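Local structure of AvrRpt2 (6HQZ) at residues G19-C24 against S34-G39; L28-S33 against E65-V70; S75-A80 against S136-L141; G91-G96 against H147-S152; P115-I120 against M132-F137. The protein probably cleaves host proteins inside plant cells as a type III effector of Erwinia amylovora, this chain being its papain-like C70 cysteine protease domain. All blocks are in the same frame, centred on the assembly; numbering follows the deposited sequence. Where two conformers were deposited one is given.

Interaction 1. Residues G19-C24 against S34-G39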
# COMPACT_ATOMS: atom_id res chain seq x y z
N GLY A 19 19.27 -1.90 -22.84
CA GLY A 19 18.16 -0.99 -23.08
C GLY A 19 17.07 -1.11 -22.04
O GLY A 19 16.45 -0.09 -21.73
N CYS A 20 16.84 -2.31 -21.46
CA CYS A 20 15.78 -2.51 -20.47
C CYS A 20 16.12 -1.77 -19.17
O CYS A 20 15.22 -1.20 -18.54
CB CYS A 20 15.41 -3.97 -20.24
SG CYS A 20 16.81 -4.97 -19.78
N TRP A 21 17.41 -1.69 -18.82
CA TRP A 21 17.80 -0.88 -17.65
C TRP A 21 17.40 0.62 -17.80
O TRP A 21 16.84 1.27 -16.86
CB TRP A 21 19.29 -1.04 -17.35
CG TRP A 21 19.88 0.07 -16.44
CD1 TRP A 21 20.44 1.25 -16.82
CD2 TRP A 21 19.90 0.06 -15.02
NE1 TRP A 21 20.82 1.98 -15.70
CE2 TRP A 21 20.53 1.25 -14.59
CE3 TRP A 21 19.53 -0.88 -14.08
CZ2 TRP A 21 20.72 1.55 -13.25
CZ3 TRP A 21 19.72 -0.58 -12.74
CH2 TRP A 21 20.30 0.62 -12.34
N TYR A 22 17.71 1.18 -18.96
CA TYR A 22 17.49 2.62 -19.15
C TYR A 22 16.01 2.87 -19.21
O TYR A 22 15.53 3.87 -18.62
CB TYR A 22 18.22 3.17 -20.36
CG TYR A 22 19.71 3.01 -20.22
CD1 TYR A 22 20.44 3.88 -19.40
CD2 TYR A 22 20.41 1.99 -20.87
CE1 TYR A 22 21.81 3.76 -19.24
CE2 TYR A 22 21.79 1.85 -20.72
CZ TYR A 22 22.48 2.76 -19.92
OH TYR A 22 23.81 2.64 -19.74
N ALA A 23 15.28 1.98 -19.88
CA ALA A 23 13.84 2.13 -19.94
C ALA A 23 13.18 2.05 -18.56
O ALA A 23 12.33 2.91 -18.25
CB ALA A 23 13.21 1.15 -20.90
N CYS A 24 13.54 1.04 -17.76
CA CYS A 24 12.95 0.84 -16.45
C CYS A 24 13.29 2.03 -15.53
O CYS A 24 12.43 2.50 -14.81
CB CYS A 24 13.38 -0.51 -15.83
SG CYS A 24 12.64 -1.92 -16.70
N SER A 34 24.32 5.92 -16.97
CA SER A 34 25.15 4.71 -16.99
C SER A 34 24.49 3.58 -16.20
O SER A 34 23.56 3.79 -15.44
CB SER A 34 26.55 5.00 -16.45
OG SER A 34 26.51 5.31 -15.07
N GLY A 35 24.97 2.37 -16.40
CA GLY A 35 24.29 1.22 -15.86
C GLY A 35 25.30 0.17 -15.52
O GLY A 35 26.50 0.38 -15.67
N PRO A 36 24.82 -0.97 -15.07
CA PRO A 36 25.72 -2.05 -14.74
C PRO A 36 26.64 -2.36 -15.91
O PRO A 36 26.23 -2.31 -17.09
CB PRO A 36 24.78 -3.19 -14.44
CG PRO A 36 23.52 -2.48 -13.97
CD PRO A 36 23.41 -1.38 -14.95
N ARG A 37 27.88 -2.62 -15.56
CA ARG A 37 28.96 -2.68 -16.52
C ARG A 37 28.87 -4.02 -17.27
O ARG A 37 29.20 -4.12 -18.46
CB ARG A 37 30.28 -2.53 -15.77
CG ARG A 37 31.48 -2.16 -16.63
CD ARG A 37 32.81 -2.48 -15.96
NE ARG A 37 33.80 -2.99 -16.94
CZ ARG A 37 33.93 -4.26 -17.34
NH1 ARG A 37 33.15 -5.24 -16.86
NH2 ARG A 37 34.86 -4.58 -18.24
N LEU A 38 28.43 -5.05 -16.56
CA LEU A 38 28.21 -6.33 -17.19
C LEU A 38 26.67 -6.45 -17.43
O LEU A 38 25.86 -5.59 -17.00
CB LEU A 38 28.82 -7.51 -16.37
CG LEU A 38 30.35 -7.65 -16.13
CD1 LEU A 38 30.63 -8.81 -15.17
CD2 LEU A 38 31.21 -7.82 -17.39
N GLY A 39 26.30 -7.50 -18.12
CA GLY A 39 24.94 -7.72 -18.51
C GLY A 39 24.02 -8.15 -17.40
O GLY A 39 24.36 -8.20 -16.20
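The indole of Trp21 meets the backbone of Ser34 and Gly35 with its N-H and the ring of Pro36 with one face. The polar link is a single hydrogen bond, Trp21 NE1 to Ser34 O at 3.3 Å, long and bent to 135° at the hydrogen; NE1 stands above the carbonyl plane instead of in line with a lone pair. Apolar contact is broader. Pro36 CD sits over the six-membered ring of Trp21 in a CH-pi contact, 3.9 Å from the ring centroid and close to the ring normal. Gly35 has no side chain to intervene, and its CA comes within 3.6 Å of Trp21 NE1. Beside the indole, the hydroxyl end of Tyr22 reaches the same loop, with OH 3.5 Å from Gly35 N. Trp21 leaves the helix with CG anti to the backbone N (chi1 163°), and its CD1 lies over the centre of one face of the Tyr22 ring. Beyond the contact, Trp21 also touches Met94 and Met106. One bent bond beside a well-centred CH-pi contact suggests that apolar packing of Pro36 and the loop backbone on the two rings contributes more than the hydrogen bond to holding the loop against helix 19-27.

Interaction 2. Residues L28-S33 against E65-V70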
# COMPACT_ATOMS: atom_id res chain seq x y z
N LEU A 28 10.73 4.82 -13.78
CA LEU A 28 10.73 5.13 -12.33
C LEU A 28 10.91 6.65 -12.02
O LEU A 28 10.97 7.02 -10.83
CB LEU A 28 11.79 4.33 -11.59
CG LEU A 28 11.32 3.08 -10.85
CD1 LEU A 28 10.51 2.05 -11.66
CD2 LEU A 28 12.49 2.41 -10.17
N GLY A 29 11.11 7.46 -13.06
CA GLY A 29 11.32 8.92 -12.97
C GLY A 29 12.79 9.39 -13.02
O GLY A 29 13.03 10.57 -12.96
N HIS A 30 13.75 8.47 -13.17
CA HIS A 30 15.20 8.81 -13.16
C HIS A 30 15.77 8.93 -14.57
O HIS A 30 15.33 8.24 -15.51
CB HIS A 30 15.98 7.70 -12.40
CG HIS A 30 15.65 7.61 -10.95
ND1 HIS A 30 16.57 7.88 -9.95
CD2 HIS A 30 14.49 7.32 -10.32
CE1 HIS A 30 15.98 7.76 -8.77
NE2 HIS A 30 14.72 7.43 -8.97
N SER A 31 16.75 9.81 -14.72
CA SER A 31 17.59 9.89 -15.90
C SER A 31 18.97 9.53 -15.44
O SER A 31 19.64 10.28 -14.75
CB SER A 31 17.61 11.29 -16.49
OG SER A 31 16.39 11.48 -17.16
N ILE A 32 19.39 8.35 -15.82
CA ILE A 32 20.63 7.81 -15.36
C ILE A 32 21.41 7.48 -16.61
O ILE A 32 21.01 6.61 -17.41
CB ILE A 32 20.43 6.56 -14.48
CG1 ILE A 32 19.32 6.77 -13.42
CG2 ILE A 32 21.76 6.16 -13.86
CD1 ILE A 32 19.06 5.61 -12.47
N SER A 33 22.57 8.11 -16.71
CA SER A 33 23.42 8.04 -17.89
C SER A 33 24.29 6.78 -18.00
O SER A 33 25.00 6.65 -19.00
CB SER A 33 24.35 9.23 -17.87
OG SER A 33 25.38 8.99 -16.92
N GLU A 65 22.17 7.37 -7.48
CA GLU A 65 20.96 7.74 -8.19
C GLU A 65 19.72 7.61 -7.36
O GLU A 65 18.65 7.60 -7.93
CB GLU A 65 20.78 6.86 -9.41
CG GLU A 65 21.98 6.80 -10.32
CD GLU A 65 22.31 8.15 -10.92
OE1 GLU A 65 21.42 9.03 -11.01
OE2 GLU A 65 23.46 8.30 -11.32
N ASN A 66 19.86 7.48 -6.05
CA ASN A 66 18.73 7.43 -5.14
C ASN A 66 17.72 6.34 -5.49
O ASN A 66 16.51 6.57 -5.66
CB ASN A 66 18.08 8.80 -5.06
CG ASN A 66 19.09 9.87 -4.75
OD1 ASN A 66 19.35 10.74 -5.57
ND2 ASN A 66 19.70 9.80 -3.57
N LEU A 67 18.25 5.14 -5.63
CA LEU A 67 17.44 3.95 -5.77
C LEU A 67 17.69 3.10 -4.52
O LEU A 67 18.72 3.24 -3.85
CB LEU A 67 17.82 3.19 -7.02
CG LEU A 67 17.64 3.81 -8.41
CD1 LEU A 67 18.31 2.86 -9.40
CD2 LEU A 67 16.18 3.90 -8.82
N ALA A 68 16.71 2.30 -4.16
CA ALA A 68 16.79 1.36 -3.07
C ALA A 68 16.11 0.05 -3.42
O ALA A 68 15.27 -0.03 -4.33
CB ALA A 68 16.14 1.94 -1.82
N GLU A 69 16.46 -0.96 -2.64
CA GLU A 69 15.99 -2.32 -2.88
C GLU A 69 15.03 -2.79 -1.84
O GLU A 69 15.09 -2.39 -0.68
CB GLU A 69 17.14 -3.30 -2.98
CG GLU A 69 17.95 -3.53 -1.70
CD GLU A 69 19.34 -4.12 -1.95
OE1 GLU A 69 19.82 -4.21 -3.12
OE2 GLU A 69 19.94 -4.55 -0.97
N VAL A 70 14.14 -3.64 -2.27
CA VAL A 70 13.17 -4.27 -1.39
C VAL A 70 13.81 -5.47 -0.70
O VAL A 70 14.41 -6.31 -1.38
CB VAL A 70 12.02 -4.81 -2.25
CG1 VAL A 70 11.03 -5.59 -1.36
CG2 VAL A 70 11.31 -3.70 -3.02
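His30 and Leu67 pass each other in opposite directions, and Leu67 lays its CD2 methyl over one face of the imidazole. The methyl is 3.9 Å from the ring centroid and 13° off the normal, a well-centred CH-pi contact. The polar end of His30 is turned elsewhere: NE2 is hydrogen-bonded to Ser152 OG on the neighbouring strand 149-152, a bond that helps fix the ring's rotation. A second pair that passes in opposite directions, Ile32 and Glu65, lies next to this one. The bend of Glu65 at chi2 (-63°) lays its CB, CG and carboxylate against the isoleucine. Ile32 CG2 rests 3.6 Å from both Glu65 CG and Glu65 CD, and Ile32 CD1 is 3.7 Å from Glu65 CB. Leu67 joins the two pairs: its other methyl, CD1, meets Ile32 CD1 at 4.2 Å, while Leu28 CD2 touches Leu67 CD2 at the same separation. No hydrogen bond crosses between the segments; the side chains meet mainly through carbon atoms, with the Asn66 carbonyl at the His30 edge. Both segments leave helices through Schellman motifs, with Gly29 and Asn66 taking positive phi after helices 19-27 and 49-65. The contact thus lies where the helical part of the papain-like fold runs into its antiparallel sheet, at the edge strand 67-69.

Interaction 3. Residues S75-A80 against S136-L141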
# COMPACT_ATOMS: atom_id res chain seq x y z
N SER A 75 11.19 -16.82 2.47
CA SER A 75 10.35 -17.87 1.93
C SER A 75 10.46 -17.91 0.40
O SER A 75 9.96 -18.84 -0.20
CB SER A 75 8.90 -17.54 2.28
OG SER A 75 8.59 -16.26 1.71
N ARG A 76 11.05 -16.89 -0.22
CA ARG A 76 11.08 -16.77 -1.68
C ARG A 76 9.69 -16.79 -2.30
O ARG A 76 9.47 -17.41 -3.35
CB ARG A 76 11.88 -17.90 -2.31
CG ARG A 76 13.26 -18.14 -1.77
CD ARG A 76 14.25 -17.28 -2.47
NE ARG A 76 15.53 -17.90 -2.88
CZ ARG A 76 15.75 -18.63 -3.98
NH1 ARG A 76 14.80 -19.05 -4.81
NH2 ARG A 76 16.98 -18.95 -4.24
N GLN A 77 8.74 -16.12 -1.65
CA GLN A 77 7.40 -15.98 -2.18
C GLN A 77 6.76 -14.65 -1.66
O GLN A 77 6.83 -14.38 -0.49
CB GLN A 77 6.60 -17.15 -1.64
CG GLN A 77 5.42 -17.59 -2.44
CD GLN A 77 5.01 -18.99 -2.00
OE1 GLN A 77 5.29 -20.00 -2.68
NE2 GLN A 77 4.39 -19.06 -0.84
N PHE A 78 6.15 -13.86 -2.52
CA PHE A 78 5.33 -12.72 -2.17
C PHE A 78 3.86 -13.07 -2.33
O PHE A 78 3.46 -13.78 -3.27
CB PHE A 78 5.61 -11.51 -3.09
CG PHE A 78 6.91 -10.83 -2.84
CD1 PHE A 78 7.05 -9.98 -1.81
CD2 PHE A 78 8.00 -11.06 -3.67
CE1 PHE A 78 8.26 -9.37 -1.55
CE2 PHE A 78 9.20 -10.47 -3.43
CZ PHE A 78 9.32 -9.59 -2.42
N SER A 79 3.05 -12.46 -1.48
CA SER A 79 1.61 -12.48 -1.68
C SER A 79 1.19 -11.28 -2.54
O SER A 79 1.89 -10.24 -2.61
CB SER A 79 0.89 -12.44 -0.35
OG SER A 79 1.24 -11.24 0.33
N ALA A 80 0.03 -11.43 -3.17
CA ALA A 80 -0.66 -10.30 -3.82
C ALA A 80 -0.75 -9.11 -2.89
O ALA A 80 -0.37 -8.00 -3.30
CB ALA A 80 -2.07 -10.72 -4.30
N SER A 136 4.15 -17.15 -11.44
CA SER A 136 5.30 -16.93 -12.37
C SER A 136 6.31 -15.92 -11.87
O SER A 136 7.50 -16.14 -11.93
CB SER A 136 4.81 -16.52 -13.75
OG SER A 136 4.16 -17.61 -14.35
N PHE A 137 5.84 -14.80 -11.35
CA PHE A 137 6.69 -13.83 -10.78
C PHE A 137 7.54 -14.39 -9.64
O PHE A 137 8.77 -14.21 -9.60
CB PHE A 137 5.86 -12.64 -10.33
CG PHE A 137 6.65 -11.64 -9.57
CD1 PHE A 137 7.37 -10.69 -10.24
CD2 PHE A 137 6.62 -11.65 -8.17
CE1 PHE A 137 8.08 -9.74 -9.51
CE2 PHE A 137 7.37 -10.77 -7.45
CZ PHE A 137 8.04 -9.78 -8.11
N ASN A 138 6.89 -15.10 -8.73
CA ASN A 138 7.64 -15.73 -7.68
C ASN A 138 8.65 -16.80 -8.16
O ASN A 138 9.74 -16.98 -7.59
CB ASN A 138 6.69 -16.35 -6.63
CG ASN A 138 6.04 -15.31 -5.76
OD1 ASN A 138 6.72 -14.39 -5.27
ND2 ASN A 138 4.73 -15.48 -5.49
N GLN A 139 8.27 -17.53 -9.16
CA GLN A 139 9.18 -18.56 -9.70
C GLN A 139 10.40 -17.96 -10.38
O GLN A 139 11.48 -18.53 -10.30
CB GLN A 139 8.49 -19.39 -10.74
CG GLN A 139 9.39 -20.46 -11.37
CD GLN A 139 8.66 -21.16 -12.50
OE1 GLN A 139 7.42 -21.12 -12.56
NE2 GLN A 139 9.41 -21.79 -13.41
N ARG A 140 10.20 -16.81 -11.01
CA ARG A 140 11.21 -16.28 -11.96
C ARG A 140 11.94 -15.06 -11.51
O ARG A 140 12.92 -14.70 -12.12
CB ARG A 140 10.51 -16.00 -13.29
CG ARG A 140 9.87 -17.24 -13.85
CD ARG A 140 9.22 -17.00 -15.19
NE ARG A 140 8.86 -18.31 -15.75
CZ ARG A 140 9.76 -19.16 -16.25
NH1 ARG A 140 11.06 -18.82 -16.32
NH2 ARG A 140 9.37 -20.35 -16.66
N LEU A 141 11.54 -14.48 -10.38
CA LEU A 141 12.25 -13.34 -9.83
C LEU A 141 13.68 -13.68 -9.50
O LEU A 141 14.00 -14.86 -9.17
CB LEU A 141 11.56 -12.85 -8.53
CG LEU A 141 12.12 -11.61 -7.88
CD1 LEU A 141 11.97 -10.33 -8.71
CD2 LEU A 141 11.42 -11.41 -6.53
O HOH W 1 10.24 -18.69 -5.54
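Asn138 grips the backbone of Phe78 with both ends of its side-chain amide. Phe78 N donates to Asn138 OD1 at 2.9 Å, almost straight at 173°, although the N-H comes from above the plane of that carbonyl. In return Asn138 ND2 donates to Phe78 O at 3.1 Å, here in the carbonyl plane and on a lone pair. Two bonds to one residue hold the amide against rotation and satisfy both backbone polar atoms of Phe78. The torsion chi1 of -74°, with CG beside the backbone N, swings the amide off the helix toward the loop. A water adds a bridge, donating to Arg76 O and Asn138 O, each at 2.7 Å; Asn138 O also accepts from Trp143 NE1. Farther out, the Gln77 side chain crosses that of Asn138 at about a right angle, CG 3.8 Å from Asn138 ND2. The Phe78 ring and the amide plane are 17° apart, with OD1 at the ring edge, nearly coplanar and not stacked. Leu141 CD2 also meets that edge, 3.9 Å from Phe78 CE2, and Phe78 CD2 approaches the edge of Phe137 at CE2, 3.8 Å away. Leu83 and Leu86 of helix 80-90 touch Phe78. This two-point pairing of a side-chain amide with backbone N and O ties helix 134-140 of the papain-like domain to the loop just ahead of Ser79, the N-cap of helix 80-90.

Interaction 4. Residues G91-G96 against H147-S152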
# COMPACT_ATOMS: atom_id res chain seq x y z
N GLY A 91 6.17 3.09 -4.78
CA GLY A 91 5.87 3.49 -6.13
C GLY A 91 6.29 2.36 -7.02
O GLY A 91 6.41 1.22 -6.55
N PRO A 92 6.47 2.65 -8.31
CA PRO A 92 6.84 1.52 -9.18
C PRO A 92 8.20 0.86 -8.85
O PRO A 92 9.17 1.50 -8.34
CB PRO A 92 6.88 2.13 -10.57
CG PRO A 92 6.95 3.60 -10.38
CD PRO A 92 6.42 3.94 -9.01
N ILE A 93 8.25 -0.42 -9.12
CA ILE A 93 9.40 -1.23 -8.68
C ILE A 93 9.94 -2.00 -9.91
O ILE A 93 9.22 -2.73 -10.59
CB ILE A 93 8.97 -2.26 -7.64
CG1 ILE A 93 8.50 -1.60 -6.38
CG2 ILE A 93 10.12 -3.22 -7.31
CD1 ILE A 93 7.67 -2.51 -5.49
N MET A 94 11.21 -1.77 -10.19
CA MET A 94 11.84 -2.50 -11.30
C MET A 94 12.45 -3.80 -10.81
O MET A 94 13.23 -3.81 -9.83
CB MET A 94 12.86 -1.69 -12.06
CG MET A 94 14.00 -1.10 -11.35
SD MET A 94 14.96 -0.05 -12.50
CE MET A 94 16.59 -0.43 -11.89
N PHE A 95 12.09 -4.87 -11.51
CA PHE A 95 12.47 -6.23 -11.14
C PHE A 95 13.15 -6.97 -12.28
O PHE A 95 12.82 -6.87 -13.48
CB PHE A 95 11.26 -7.05 -10.61
CG PHE A 95 10.22 -7.37 -11.62
CD1 PHE A 95 9.24 -6.45 -11.90
CD2 PHE A 95 10.14 -8.60 -12.22
CE1 PHE A 95 8.21 -6.73 -12.77
CE2 PHE A 95 9.09 -8.91 -13.07
CZ PHE A 95 8.15 -7.97 -13.37
N GLY A 96 14.11 -7.78 -11.83
CA GLY A 96 14.87 -8.70 -12.68
C GLY A 96 14.23 -10.04 -12.63
O GLY A 96 13.92 -10.52 -11.54
N HIS A 147 19.26 -7.24 -4.93
CA HIS A 147 18.81 -6.08 -5.72
C HIS A 147 17.83 -6.46 -6.79
O HIS A 147 17.69 -5.77 -7.77
CB HIS A 147 19.97 -5.28 -6.30
CG HIS A 147 21.02 -6.12 -6.97
ND1 HIS A 147 22.11 -6.62 -6.30
CD2 HIS A 147 21.14 -6.54 -8.26
CE1 HIS A 147 22.86 -7.31 -7.14
NE2 HIS A 147 22.27 -7.31 -8.33
N ALA A 148 17.13 -7.57 -6.56
CA ALA A 148 16.14 -8.10 -7.46
C ALA A 148 15.04 -7.09 -7.79
O ALA A 148 14.53 -7.10 -8.92
CB ALA A 148 15.57 -9.40 -6.91
N MET A 149 14.68 -6.21 -6.82
CA MET A 149 13.53 -5.32 -6.93
C MET A 149 13.99 -3.97 -6.43
O MET A 149 14.33 -3.86 -5.23
CB MET A 149 12.41 -5.86 -6.02
CG MET A 149 11.68 -7.10 -6.62
SD MET A 149 10.60 -7.80 -5.39
CE MET A 149 9.33 -6.60 -5.34
N LEU A 150 14.07 -2.99 -7.34
CA LEU A 150 14.54 -1.68 -7.04
C LEU A 150 13.43 -0.65 -7.16
O LEU A 150 12.52 -0.76 -8.00
CB LEU A 150 15.69 -1.26 -7.95
CG LEU A 150 17.01 -2.01 -7.79
CD1 LEU A 150 18.03 -1.48 -8.80
CD2 LEU A 150 17.62 -1.88 -6.40
N TYR A 151 13.53 0.37 -6.31
CA TYR A 151 12.56 1.47 -6.34
C TYR A 151 13.22 2.80 -6.15
O TYR A 151 14.40 2.86 -5.72
CB TYR A 151 11.45 1.22 -5.30
CG TYR A 151 11.90 1.24 -3.84
CD1 TYR A 151 11.91 2.44 -3.10
CD2 TYR A 151 12.25 0.05 -3.18
CE1 TYR A 151 12.32 2.45 -1.76
CE2 TYR A 151 12.63 0.05 -1.85
CZ TYR A 151 12.68 1.24 -1.17
OH TYR A 151 13.05 1.16 0.11
N SER A 152 12.44 3.87 -6.42
CA SER A 152 12.91 5.24 -6.33
C SER A 152 12.83 5.77 -4.90
O SER A 152 11.81 5.66 -4.27
CB SER A 152 12.07 6.23 -7.18
OG SER A 152 12.73 7.51 -7.17
O HOH W 2 9.43 3.76 -7.20
O HOH W 3 16.28 -4.83 -10.09
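Met149 fits its side chain into the hollow between Ile93 and Phe95 on the facing strand. Its CB lies 3.7 Å from Ile93 CG2, and its CG reaches 4.0 Å from Phe95 CB, so the two neighbours flank the base of the methionine. Ile93 CG1 also meets Tyr151 CB. The two aromatic rings turn away from this seam: Phe95 goes on to an edge-to-face contact with Phe137, and Tyr151 stacks on His90. Strands 93-96 and 149-152 run antiparallel, 159° apart, as inner neighbours in the six-stranded sheet of this papain-like domain, where 149-152 lies between 67-69 and 93-98. Met94 and Leu150 form a hydrogen-bonded pair, Met94 N to Leu150 O at 2.7 Å and Leu150 N to Met94 O at 2.8 Å; Gly96 N adds a bond to Ala148 O. On the face opposite Met149, Met94 drapes over Leu150. With chi1 at 57°, its CG stands between backbone N and carbonyl carbon and lies 3.8 Å from Leu150 CB, while the CE methyl lands on Leu150 CD1 at 3.6 Å. Met94 is in turn covered by Trp21, Cys24 and Thr25 of helix 19-27. At the loosely paired Ile93-Tyr151 end a water bridges Pro92 O and Ser152 N.

Interaction 5. Residues P115-I120 against M132-F137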
# COMPACT_ATOMS: atom_id res chain seq x y z
N PRO A 115 -8.16 -10.40 -8.23
CA PRO A 115 -9.09 -11.46 -8.68
C PRO A 115 -8.46 -12.56 -9.51
O PRO A 115 -8.87 -13.71 -9.40
CB PRO A 115 -10.12 -10.69 -9.54
CG PRO A 115 -10.14 -9.31 -8.96
CD PRO A 115 -8.75 -9.05 -8.43
N ASN A 116 -7.49 -12.20 -10.36
CA ASN A 116 -6.82 -13.13 -11.25
C ASN A 116 -5.44 -13.54 -10.73
O ASN A 116 -4.74 -14.22 -11.44
CB ASN A 116 -6.69 -12.49 -12.64
CG ASN A 116 -8.01 -12.39 -13.35
OD1 ASN A 116 -8.75 -13.39 -13.43
ND2 ASN A 116 -8.35 -11.20 -13.88
N ASP A 117 -5.06 -13.13 -9.52
CA ASP A 117 -3.77 -13.49 -8.91
C ASP A 117 -2.58 -13.28 -9.87
O ASP A 117 -1.81 -14.20 -10.19
CB ASP A 117 -3.85 -14.93 -8.36
CG ASP A 117 -2.76 -15.25 -7.39
OD1 ASP A 117 -2.45 -14.43 -6.48
OD2 ASP A 117 -2.19 -16.34 -7.52
N ALA A 118 -2.45 -12.02 -10.30
CA ALA A 118 -1.47 -11.61 -11.30
C ALA A 118 -0.87 -10.25 -10.97
O ALA A 118 -1.49 -9.42 -10.30
CB ALA A 118 -2.13 -11.57 -12.68
N ILE A 119 0.34 -10.02 -11.47
CA ILE A 119 1.00 -8.75 -11.35
C ILE A 119 0.82 -8.01 -12.64
O ILE A 119 0.65 -8.61 -13.68
CB ILE A 119 2.49 -8.88 -11.05
CG1 ILE A 119 3.24 -9.62 -12.18
CG2 ILE A 119 2.64 -9.65 -9.75
CD1 ILE A 119 4.70 -9.23 -12.20
N ILE A 120 0.88 -6.68 -12.54
CA ILE A 120 0.71 -5.82 -13.66
C ILE A 120 2.04 -5.10 -13.86
O ILE A 120 2.56 -4.52 -12.93
CB ILE A 120 -0.39 -4.75 -13.43
CG1 ILE A 120 -1.69 -5.44 -12.95
CG2 ILE A 120 -0.61 -4.00 -14.68
CD1 ILE A 120 -2.77 -4.50 -12.51
N MET A 132 1.25 -10.99 -15.63
CA MET A 132 1.62 -12.38 -15.55
C MET A 132 1.13 -12.96 -14.25
O MET A 132 0.99 -12.24 -13.27
CB MET A 132 3.17 -12.59 -15.68
CG MET A 132 4.03 -12.41 -14.49
SD MET A 132 5.81 -12.81 -14.49
CE MET A 132 6.44 -11.51 -15.55
N PRO A 133 0.99 -14.29 -14.20
CA PRO A 133 0.57 -14.84 -12.94
C PRO A 133 1.54 -14.55 -11.81
O PRO A 133 2.78 -14.58 -11.98
CB PRO A 133 0.53 -16.35 -13.20
CG PRO A 133 0.39 -16.46 -14.68
CD PRO A 133 1.21 -15.34 -15.20
N LEU A 134 1.00 -14.34 -10.63
CA LEU A 134 1.81 -14.18 -9.45
C LEU A 134 2.71 -15.36 -9.25
O LEU A 134 3.88 -15.17 -8.83
CB LEU A 134 0.91 -13.98 -8.24
CG LEU A 134 1.60 -13.79 -6.93
CD1 LEU A 134 2.64 -12.68 -7.03
CD2 LEU A 134 0.58 -13.52 -5.82
N ASP A 135 2.21 -16.59 -9.50
CA ASP A 135 3.05 -17.79 -9.35
C ASP A 135 4.31 -17.65 -10.23
O ASP A 135 5.39 -18.03 -9.82
CB ASP A 135 2.30 -19.10 -9.68
CG ASP A 135 3.19 -20.38 -9.55
OD1 ASP A 135 3.39 -20.92 -8.43
OD2 ASP A 135 3.66 -20.87 -10.59
N SER A 136 4.15 -17.15 -11.44
CA SER A 136 5.30 -16.93 -12.37
C SER A 136 6.31 -15.92 -11.87
O SER A 136 7.50 -16.14 -11.93
CB SER A 136 4.81 -16.52 -13.75
OG SER A 136 4.16 -17.61 -14.35
N PHE A 137 5.84 -14.80 -11.35
CA PHE A 137 6.69 -13.83 -10.78
C PHE A 137 7.54 -14.39 -9.64
O PHE A 137 8.77 -14.21 -9.60
CB PHE A 137 5.86 -12.64 -10.33
CG PHE A 137 6.65 -11.64 -9.57
CD1 PHE A 137 7.37 -10.69 -10.24
CD2 PHE A 137 6.62 -11.65 -8.17
CE1 PHE A 137 8.08 -9.74 -9.51
CE2 PHE A 137 7.37 -10.77 -7.45
CZ PHE A 137 8.04 -9.78 -8.11
O HOH W 4 -0.69 -17.06 -9.88
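Ile119 fills the tight half of this contact, where its CG1, CG2 and CD1 reach Met132, Leu134 and Phe137. CG1 lies 3.7 Å from Met132 CG, the two side chains running side by side in the same direction. CD1 pushes on to Phe137 CD1 at 3.6 Å, the two side chains crossing at about a right angle, and CG2 meets Leu134 CD1 more loosely at 4.1 Å. The chi1 of 61° sets CG1 between the backbone N and the carbonyl carbon and turns it along Met132. Behind them, Leu83, Leu109 and Phe95 also touch Ile119. The backbones are tied by the pair Ile119 N to Met132 O, 2.9 Å, and Met132 N to Ile119 O, 3.1 Å. A third bond, Leu134 N to Asp117 O at 2.8 Å and 173°, engages an amide of the first helical turn. The outer side is exposed and partly water-mediated. There Asp117 extends its carboxylate past Leu134, and its OD1 nevertheless comes close to the leucine methyl, 3.2 Å from Leu134 CD2. A water links Asp117 OD2 to Asp135 N, so that the carboxylate reaches the start of the helix indirectly. Asp117 takes positive phi in a G1 beta bulge with Ala118, both facing Asp113. The whole is a beta hairpin, 118-123 with 130-133, at the edge of the sheet, whose second strand turns directly into helix 134-140.

Overall arrangement
Interaction 4 lies nearest the middle of the domain, about 4 Å from the chain centre, and touches the other four. Interactions 1 and 2, centres about 11 Å apart, lie across the chain centre from interactions 3 and 5 and touch through Tyr22 CD1 and Ile32 O at 3.4 Å. Ala68 O, 2.7 Å from Tyr151 N, joins interaction 2 to interaction 4; Phe78 CE2, 3.6 Å from Met149 SD, does so for interaction 3. Interactions 3 and 5 share helix 134-140, centres about 9 Å apart. In papain-like proteases the nucleophilic cysteine begins the central helix; Cys20 holds a comparable place in interaction 1, consistent with a site there, far from interactions 3 and 5.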